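Local coordinates for surface glycan binding protein B (Bacteroides ovatus, PDB 6E57) that binds mixed-linkage beta-glucan, probably at the cell surface, as part of the machinery by which a gut Bacteroides uses cereal glucans, at residues Lys351-Ile356 and Val414-Val419; Ile336-Phe341 and Lys398-Ala403. All blocks are in the same frame, centred on the assembly; numbering follows the deposited sequence.

Interaction 1 (Lys351-Ile356 and Val414-Val419); sequences KVVYSI and VDLVTV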
loop_
_atom_site.group_PDB
_atom_site.type_symbol
_atom_site.label_atom_id
_atom_site.label_comp_id
_atom_site.label_asym_id
_atom_site.label_seq_id
_atom_site.Cartn_x
_atom_site.Cartn_y
_atom_site.Cartn_z
ATOM N N LYS A 351 -9.459 -19.360 13.072
ATOM C CA LYS A 351 -9.646 -19.543 11.634
ATOM C C LYS A 351 -10.605 -20.716 11.412
ATOM O O LYS A 351 -10.408 -21.777 11.977
ATOM C CB LYS A 351 -8.307 -19.817 10.944
ATOM C CG LYS A 351 -8.386 -20.120 9.450
ATOM C CD LYS A 351 -7.077 -20.593 8.846
ATOM C CE LYS A 351 -6.017 -19.511 8.794
ATOM N NZ LYS A 351 -4.737 -20.014 8.236
ATOM N N VAL A 352 -11.633 -20.501 10.588
ATOM C CA VAL A 352 -12.560 -21.551 10.182
ATOM C C VAL A 352 -12.438 -21.739 8.667
ATOM O O VAL A 352 -12.774 -20.823 7.909
ATOM C CB VAL A 352 -14.010 -21.212 10.574
ATOM C CG1 VAL A 352 -14.970 -22.324 10.175
ATOM C CG2 VAL A 352 -14.138 -20.900 12.056
ATOM N N VAL A 353 -11.946 -22.913 8.245
ATOM C CA VAL A 353 -11.900 -23.294 6.833
ATOM C C VAL A 353 -13.245 -23.935 6.475
ATOM O O VAL A 353 -13.622 -24.951 7.057
ATOM C CB VAL A 353 -10.728 -24.245 6.522
ATOM C CG1 VAL A 353 -10.662 -24.601 5.041
ATOM C CG2 VAL A 353 -9.396 -23.679 6.994
ATOM N N TYR A 354 -13.943 -23.335 5.505
ATOM C CA TYR A 354 -15.298 -23.731 5.133
ATOM C C TYR A 354 -15.332 -24.059 3.636
ATOM O O TYR A 354 -14.539 -23.529 2.869
ATOM C CB TYR A 354 -16.299 -22.626 5.485
ATOM C CG TYR A 354 -16.055 -21.315 4.779
ATOM C CD1 TYR A 354 -15.197 -20.362 5.309
ATOM C CD2 TYR A 354 -16.671 -21.026 3.571
ATOM C CE1 TYR A 354 -14.953 -19.164 4.655
ATOM C CE2 TYR A 354 -16.447 -19.829 2.911
ATOM C CZ TYR A 354 -15.583 -18.896 3.452
ATOM O OH TYR A 354 -15.362 -17.719 2.801
ATOM N N SER A 355 -16.251 -24.942 3.241
ATOM C CA SER A 355 -16.483 -25.250 1.838
ATOM C C SER A 355 -17.989 -25.261 1.560
ATOM O O SER A 355 -18.793 -25.507 2.452
ATOM C CB SER A 355 -15.826 -26.548 1.432
ATOM O OG SER A 355 -16.304 -27.634 2.210
ATOM N N ILE A 356 -18.347 -24.970 0.307
ATOM C CA ILE A 356 -19.736 -24.892 -0.101
ATOM C C ILE A 356 -20.277 -26.310 -0.309
ATOM O O ILE A 356 -19.513 -27.260 -0.524
ATOM C CB ILE A 356 -19.903 -24.027 -1.368
ATOM C CG1 ILE A 356 -19.198 -24.623 -2.589
ATOM C CG2 ILE A 356 -19.453 -22.599 -1.107
ATOM C CD1 ILE A 356 -19.642 -24.024 -3.902
ATOM N N VAL A 414 -17.961 -27.136 7.629
ATOM C CA VAL A 414 -16.771 -26.764 8.382
ATOM C C VAL A 414 -15.752 -27.899 8.223
ATOM O O VAL A 414 -16.053 -29.045 8.555
ATOM C CB VAL A 414 -17.102 -26.498 9.860
ATOM C CG1 VAL A 414 -15.847 -26.355 10.705
ATOM C CG2 VAL A 414 -18.006 -25.285 10.022
ATOM N N ASP A 415 -14.563 -27.564 7.707
ATOM C CA ASP A 415 -13.535 -28.550 7.350
ATOM C C ASP A 415 -12.339 -28.485 8.315
ATOM O O ASP A 415 -11.673 -29.498 8.528
ATOM C CB ASP A 415 -13.061 -28.355 5.907
ATOM C CG ASP A 415 -14.138 -28.581 4.857
ATOM O OD1 ASP A 415 -14.934 -29.529 5.031
ATOM O OD2 ASP A 415 -14.165 -27.809 3.866
ATOM N N LEU A 416 -12.049 -27.297 8.863
ATOM C CA LEU A 416 -10.934 -27.110 9.800
ATOM C C LEU A 416 -11.212 -25.906 10.712
ATOM O O LEU A 416 -11.828 -24.926 10.300
ATOM C CB LEU A 416 -9.645 -26.903 8.997
ATOM C CG LEU A 416 -8.339 -27.109 9.766
ATOM C CD1 LEU A 416 -8.093 -28.585 10.033
ATOM C CD2 LEU A 416 -7.165 -26.506 9.012
ATOM N N VAL A 417 -10.759 -26.005 11.965
ATOM C CA VAL A 417 -10.722 -24.874 12.886
ATOM C C VAL A 417 -9.344 -24.858 13.551
ATOM O O VAL A 417 -8.933 -25.859 14.147
ATOM C CB VAL A 417 -11.845 -24.935 13.939
ATOM C CG1 VAL A 417 -11.810 -23.725 14.858
ATOM C CG2 VAL A 417 -13.217 -25.083 13.301
ATOM N N THR A 418 -8.646 -23.721 13.437
ATOM C CA THR A 418 -7.319 -23.539 14.013
ATOM C C THR A 418 -7.289 -22.257 14.851
ATOM O O THR A 418 -8.182 -21.421 14.750
ATOM C CB THR A 418 -6.237 -23.496 12.927
ATOM O OG1 THR A 418 -6.350 -22.267 12.209
ATOM C CG2 THR A 418 -6.323 -24.660 11.963
ATOM N N VAL A 419 -6.241 -22.130 15.670
ATOM C CA VAL A 419 -5.965 -20.929 16.457
ATOM C C VAL A 419 -4.446 -20.725 16.489
ATOM O O VAL A 419 -3.699 -21.701 16.417
ATOM C CB VAL A 419 -6.562 -21.041 17.875
ATOM C CG1 VAL A 419 -5.967 -22.203 18.658
ATOM C CG2 VAL A 419 -6.410 -19.744 18.651
#
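An antiparallel strand pairing joins Lys351-Ile356 to Val414-Val419 in the C-terminal beta-rich, glycan-binding part of the chain, where Val353 meets a classic beta bulge. Their axes approach to 4.7 Å, with N-to-C directions 169° apart. Lys351 and Thr418 form a hydrogen-bonded pair closed by two reciprocal bonds, Lys351 N to Thr418 O at 2.9 Å and Thr418 N to Lys351 O at 3.0 Å, and Val352 faces Val417 in a non-hydrogen-bonded pair. Val353 N bonds in turn to Leu416 O. At the bulge Val353 O accepts two amides: Asp415 N, at 2.9 Å, comes almost straight onto the carbonyl, while the bond from Leu416 N is weak. The extra residue turns the Asp415 carboxylate toward Ser355, whose OG donates to the syn lone pair of Asp415 OD2 at 2.7 Å. That hydroxyl is placed by a chi1 of 59°, between backbone N and carbonyl carbon; His317 takes the other carboxylate oxygen, OD1, so both oxygens are held. On the face of Val353, this valine and Leu416 lie alongside each other, CB to CB 3.8 Å. Next to them Thr418 OG1 rests against Lys351 CB at 3.4 Å, the two side chains pointing the same way, and both polar ends reach Glu310: Lys351 NZ by a salt bridge, Thr418 OG1 by a hydrogen bond. On the opposite face, Val352 CG1 touches Val414 CG1 at 4.2 Å. Strand 349-356 is bordered by strand 385-390 and strand 412-419 pairs with 299-315 and 317-321, while Val352 and Tyr354 pack on Leu367 and Met365 of strand 364-369.

Interaction 2 (Ile336-Phe341 and Lys398-Ala403); sequences IPMDVF and KIQAEA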
loop_
_atom_site.group_PDB
_atom_site.type_symbol
_atom_site.label_atom_id
_atom_site.label_comp_id
_atom_site.label_asym_id
_atom_site.label_seq_id
_atom_site.Cartn_x
_atom_site.Cartn_y
_atom_site.Cartn_z
ATOM N N ILE A 336 -16.434 -28.318 19.204
ATOM C CA ILE A 336 -15.311 -27.835 20.004
ATOM C C ILE A 336 -15.854 -27.449 21.374
ATOM O O ILE A 336 -16.614 -26.492 21.494
ATOM C CB ILE A 336 -14.556 -26.675 19.329
ATOM C CG1 ILE A 336 -14.040 -27.063 17.941
ATOM C CG2 ILE A 336 -13.426 -26.187 20.226
ATOM C CD1 ILE A 336 -13.381 -25.928 17.199
ATOM N N PRO A 337 -15.507 -28.201 22.442
ATOM C CA PRO A 337 -16.060 -27.942 23.771
ATOM C C PRO A 337 -15.545 -26.634 24.394
ATOM O O PRO A 337 -14.503 -26.118 23.994
ATOM C CB PRO A 337 -15.642 -29.174 24.592
ATOM C CG PRO A 337 -14.446 -29.749 23.869
ATOM C CD PRO A 337 -14.602 -29.360 22.415
ATOM N N MET A 338 -16.296 -26.129 25.380
ATOM C CA MET A 338 -16.055 -24.837 26.033
ATOM C C MET A 338 -14.655 -24.776 26.664
ATOM O O MET A 338 -14.025 -23.711 26.656
ATOM C CB MET A 338 -17.090 -24.587 27.134
ATOM C CG MET A 338 -18.481 -24.320 26.606
ATOM S SD MET A 338 -19.691 -24.053 27.926
ATOM C CE MET A 338 -19.107 -22.503 28.607
ATOM N N ASP A 339 -14.187 -25.900 27.222
ATOM C CA ASP A 339 -12.935 -25.925 27.990
ATOM C C ASP A 339 -11.741 -25.608 27.076
ATOM O O ASP A 339 -10.732 -25.098 27.556
ATOM C CB ASP A 339 -12.766 -27.226 28.787
ATOM C CG ASP A 339 -12.728 -28.513 27.977
ATOM O OD1 ASP A 339 -12.753 -28.437 26.731
ATOM O OD2 ASP A 339 -12.683 -29.590 28.606
ATOM N N VAL A 340 -11.865 -25.891 25.772
ATOM C CA VAL A 340 -10.830 -25.546 24.787
ATOM C C VAL A 340 -10.756 -24.019 24.647
ATOM O O VAL A 340 -9.673 -23.442 24.664
ATOM C CB VAL A 340 -11.086 -26.213 23.421
ATOM C CG1 VAL A 340 -10.145 -25.680 22.350
ATOM C CG2 VAL A 340 -10.997 -27.730 23.499
ATOM N N PHE A 341 -11.919 -23.380 24.507
ATOM C CA PHE A 341 -12.009 -21.927 24.338
ATOM C C PHE A 341 -11.608 -21.200 25.629
ATOM O O PHE A 341 -11.087 -20.090 25.572
ATOM C CB PHE A 341 -13.410 -21.525 23.867
ATOM C CG PHE A 341 -13.602 -21.641 22.377
ATOM C CD1 PHE A 341 -13.289 -20.580 21.541
ATOM C CD2 PHE A 341 -14.068 -22.817 21.809
ATOM C CE1 PHE A 341 -13.455 -20.686 20.170
ATOM C CE2 PHE A 341 -14.231 -22.921 20.436
ATOM C CZ PHE A 341 -13.925 -21.856 19.620
ATOM N N LYS A 398 -17.772 -14.058 26.774
ATOM C CA LYS A 398 -19.144 -14.255 26.347
ATOM C C LYS A 398 -19.346 -15.723 25.949
ATOM O O LYS A 398 -20.395 -16.300 26.221
ATOM C CB LYS A 398 -19.477 -13.291 25.205
ATOM C CG LYS A 398 -20.943 -13.256 24.799
ATOM C CD LYS A 398 -21.296 -12.084 23.909
ATOM C CE LYS A 398 -21.356 -10.774 24.666
ATOM N NZ LYS A 398 -22.144 -9.761 23.929
ATOM N N ILE A 399 -18.327 -16.320 25.323
ATOM C CA ILE A 399 -18.358 -17.722 24.913
ATOM C C ILE A 399 -18.558 -18.624 26.143
ATOM O O ILE A 399 -19.322 -19.583 26.083
ATOM C CB ILE A 399 -17.087 -18.087 24.116
ATOM C CG1 ILE A 399 -17.106 -17.453 22.723
ATOM C CG2 ILE A 399 -16.896 -19.597 24.040
ATOM C CD1 ILE A 399 -15.796 -17.558 21.976
ATOM N N GLN A 400 -17.872 -18.315 27.250
ATOM C CA GLN A 400 -18.013 -19.073 28.500
ATOM C C GLN A 400 -19.379 -18.788 29.141
ATOM O O GLN A 400 -19.999 -19.675 29.710
ATOM C CB GLN A 400 -16.873 -18.744 29.467
ATOM C CG GLN A 400 -15.495 -19.136 28.946
ATOM C CD GLN A 400 -15.398 -20.595 28.574
ATOM O OE1 GLN A 400 -15.626 -21.482 29.395
ATOM N NE2 GLN A 400 -15.057 -20.855 27.321
ATOM N N ALA A 401 -19.839 -17.539 29.031
ATOM C CA ALA A 401 -21.115 -17.093 29.594
ATOM C C ALA A 401 -22.305 -17.673 28.813
ATOM O O ALA A 401 -23.372 -17.868 29.396
ATOM C CB ALA A 401 -21.162 -15.585 29.608
ATOM N N GLU A 402 -22.122 -17.930 27.508
ATOM C CA GLU A 402 -23.221 -18.284 26.597
ATOM C C GLU A 402 -22.963 -19.640 25.916
ATOM O O GLU A 402 -23.143 -19.781 24.709
ATOM C CB GLU A 402 -23.413 -17.176 25.558
ATOM C CG GLU A 402 -23.781 -15.830 26.162
ATOM C CD GLU A 402 -24.262 -14.775 25.178
ATOM O OE1 GLU A 402 -24.386 -15.093 23.978
ATOM O OE2 GLU A 402 -24.517 -13.631 25.616
ATOM N N ALA A 403 -22.536 -20.630 26.705
ATOM C CA ALA A 403 -22.612 -22.052 26.349
ATOM C C ALA A 403 -21.739 -22.406 25.132
ATOM O O ALA A 403 -22.066 -23.324 24.382
ATOM C CB ALA A 403 -24.056 -22.428 26.114
HETATM O O HOH W 1 -13.876 -18.696 25.823
#
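Met338 and Gln400 mark the closest backbone approach, CA to CA 6.6 Å, where the weakly bonded helical turn around Met338-Phe341 meets the last turn of helix 393-401. One direct hydrogen bond spans the gap: Gln400 NE2 donates a hydrogen bond to Met338 O at 3.1 Å, with an N-H...O angle of 157° and the donor tilted 33° from the carbonyl plane. A bend at chi2 folds the glutamine chain, and its amide end comes nearer the first helix than its CB does. The same NE2 donates to a water at 2.9 Å, and this water makes a weak bond to Phe341 O, so the amide nitrogen serves two backbone carbonyls, one directly and one through solvent. Met338 reaches back in the other direction: its thioether bends at chi3 (67°) and lays CE beside the Gln400 backbone and amide, CE to OE1 3.7 Å, while SD lies against Ala403 C at 3.8 Å. Deeper in, Ile399 and Phe341 make the apolar part of the contact. Ile399 CD1 approaches CD1 of the Phe341 ring obliquely at 4.0 Å, and its CG2 branch meets Phe341 CB; the ring also stacks with Phe405. Glu402 is the first residue to leave helical angles, and the chain then passes through Ala403, whose side chain is about 5 Å from a bound glucose unit. Two short helical elements thus pack together beside the glycan-binding site, where Ala403 touches Tyr371, a residue of the glycan pocket.

Followed from the N terminus, the chain passes first through Ile336-Phe341, then Lys351-Ile356, then Lys398-Ala403 and finally Val414-Val419, so the two contacts cross. Interaction 2 closes a loop of 56 residues, which contains strand 349-356; interaction 1 closes one of 57, which contains helix 393-401. Helix 338-343 is followed, after a short connection, by strand 349-356, and helix 393-401 is followed by strand 405-409 and then 412-419. The contact centres are 18 Å apart, yet they touch where Val417 CG1 packs on Ile336 CD1 at 3.6 Å. One joins two short helices, the other two strands, and the Val417-Ile336 packing connects them in the C-terminal part that carries the glycan.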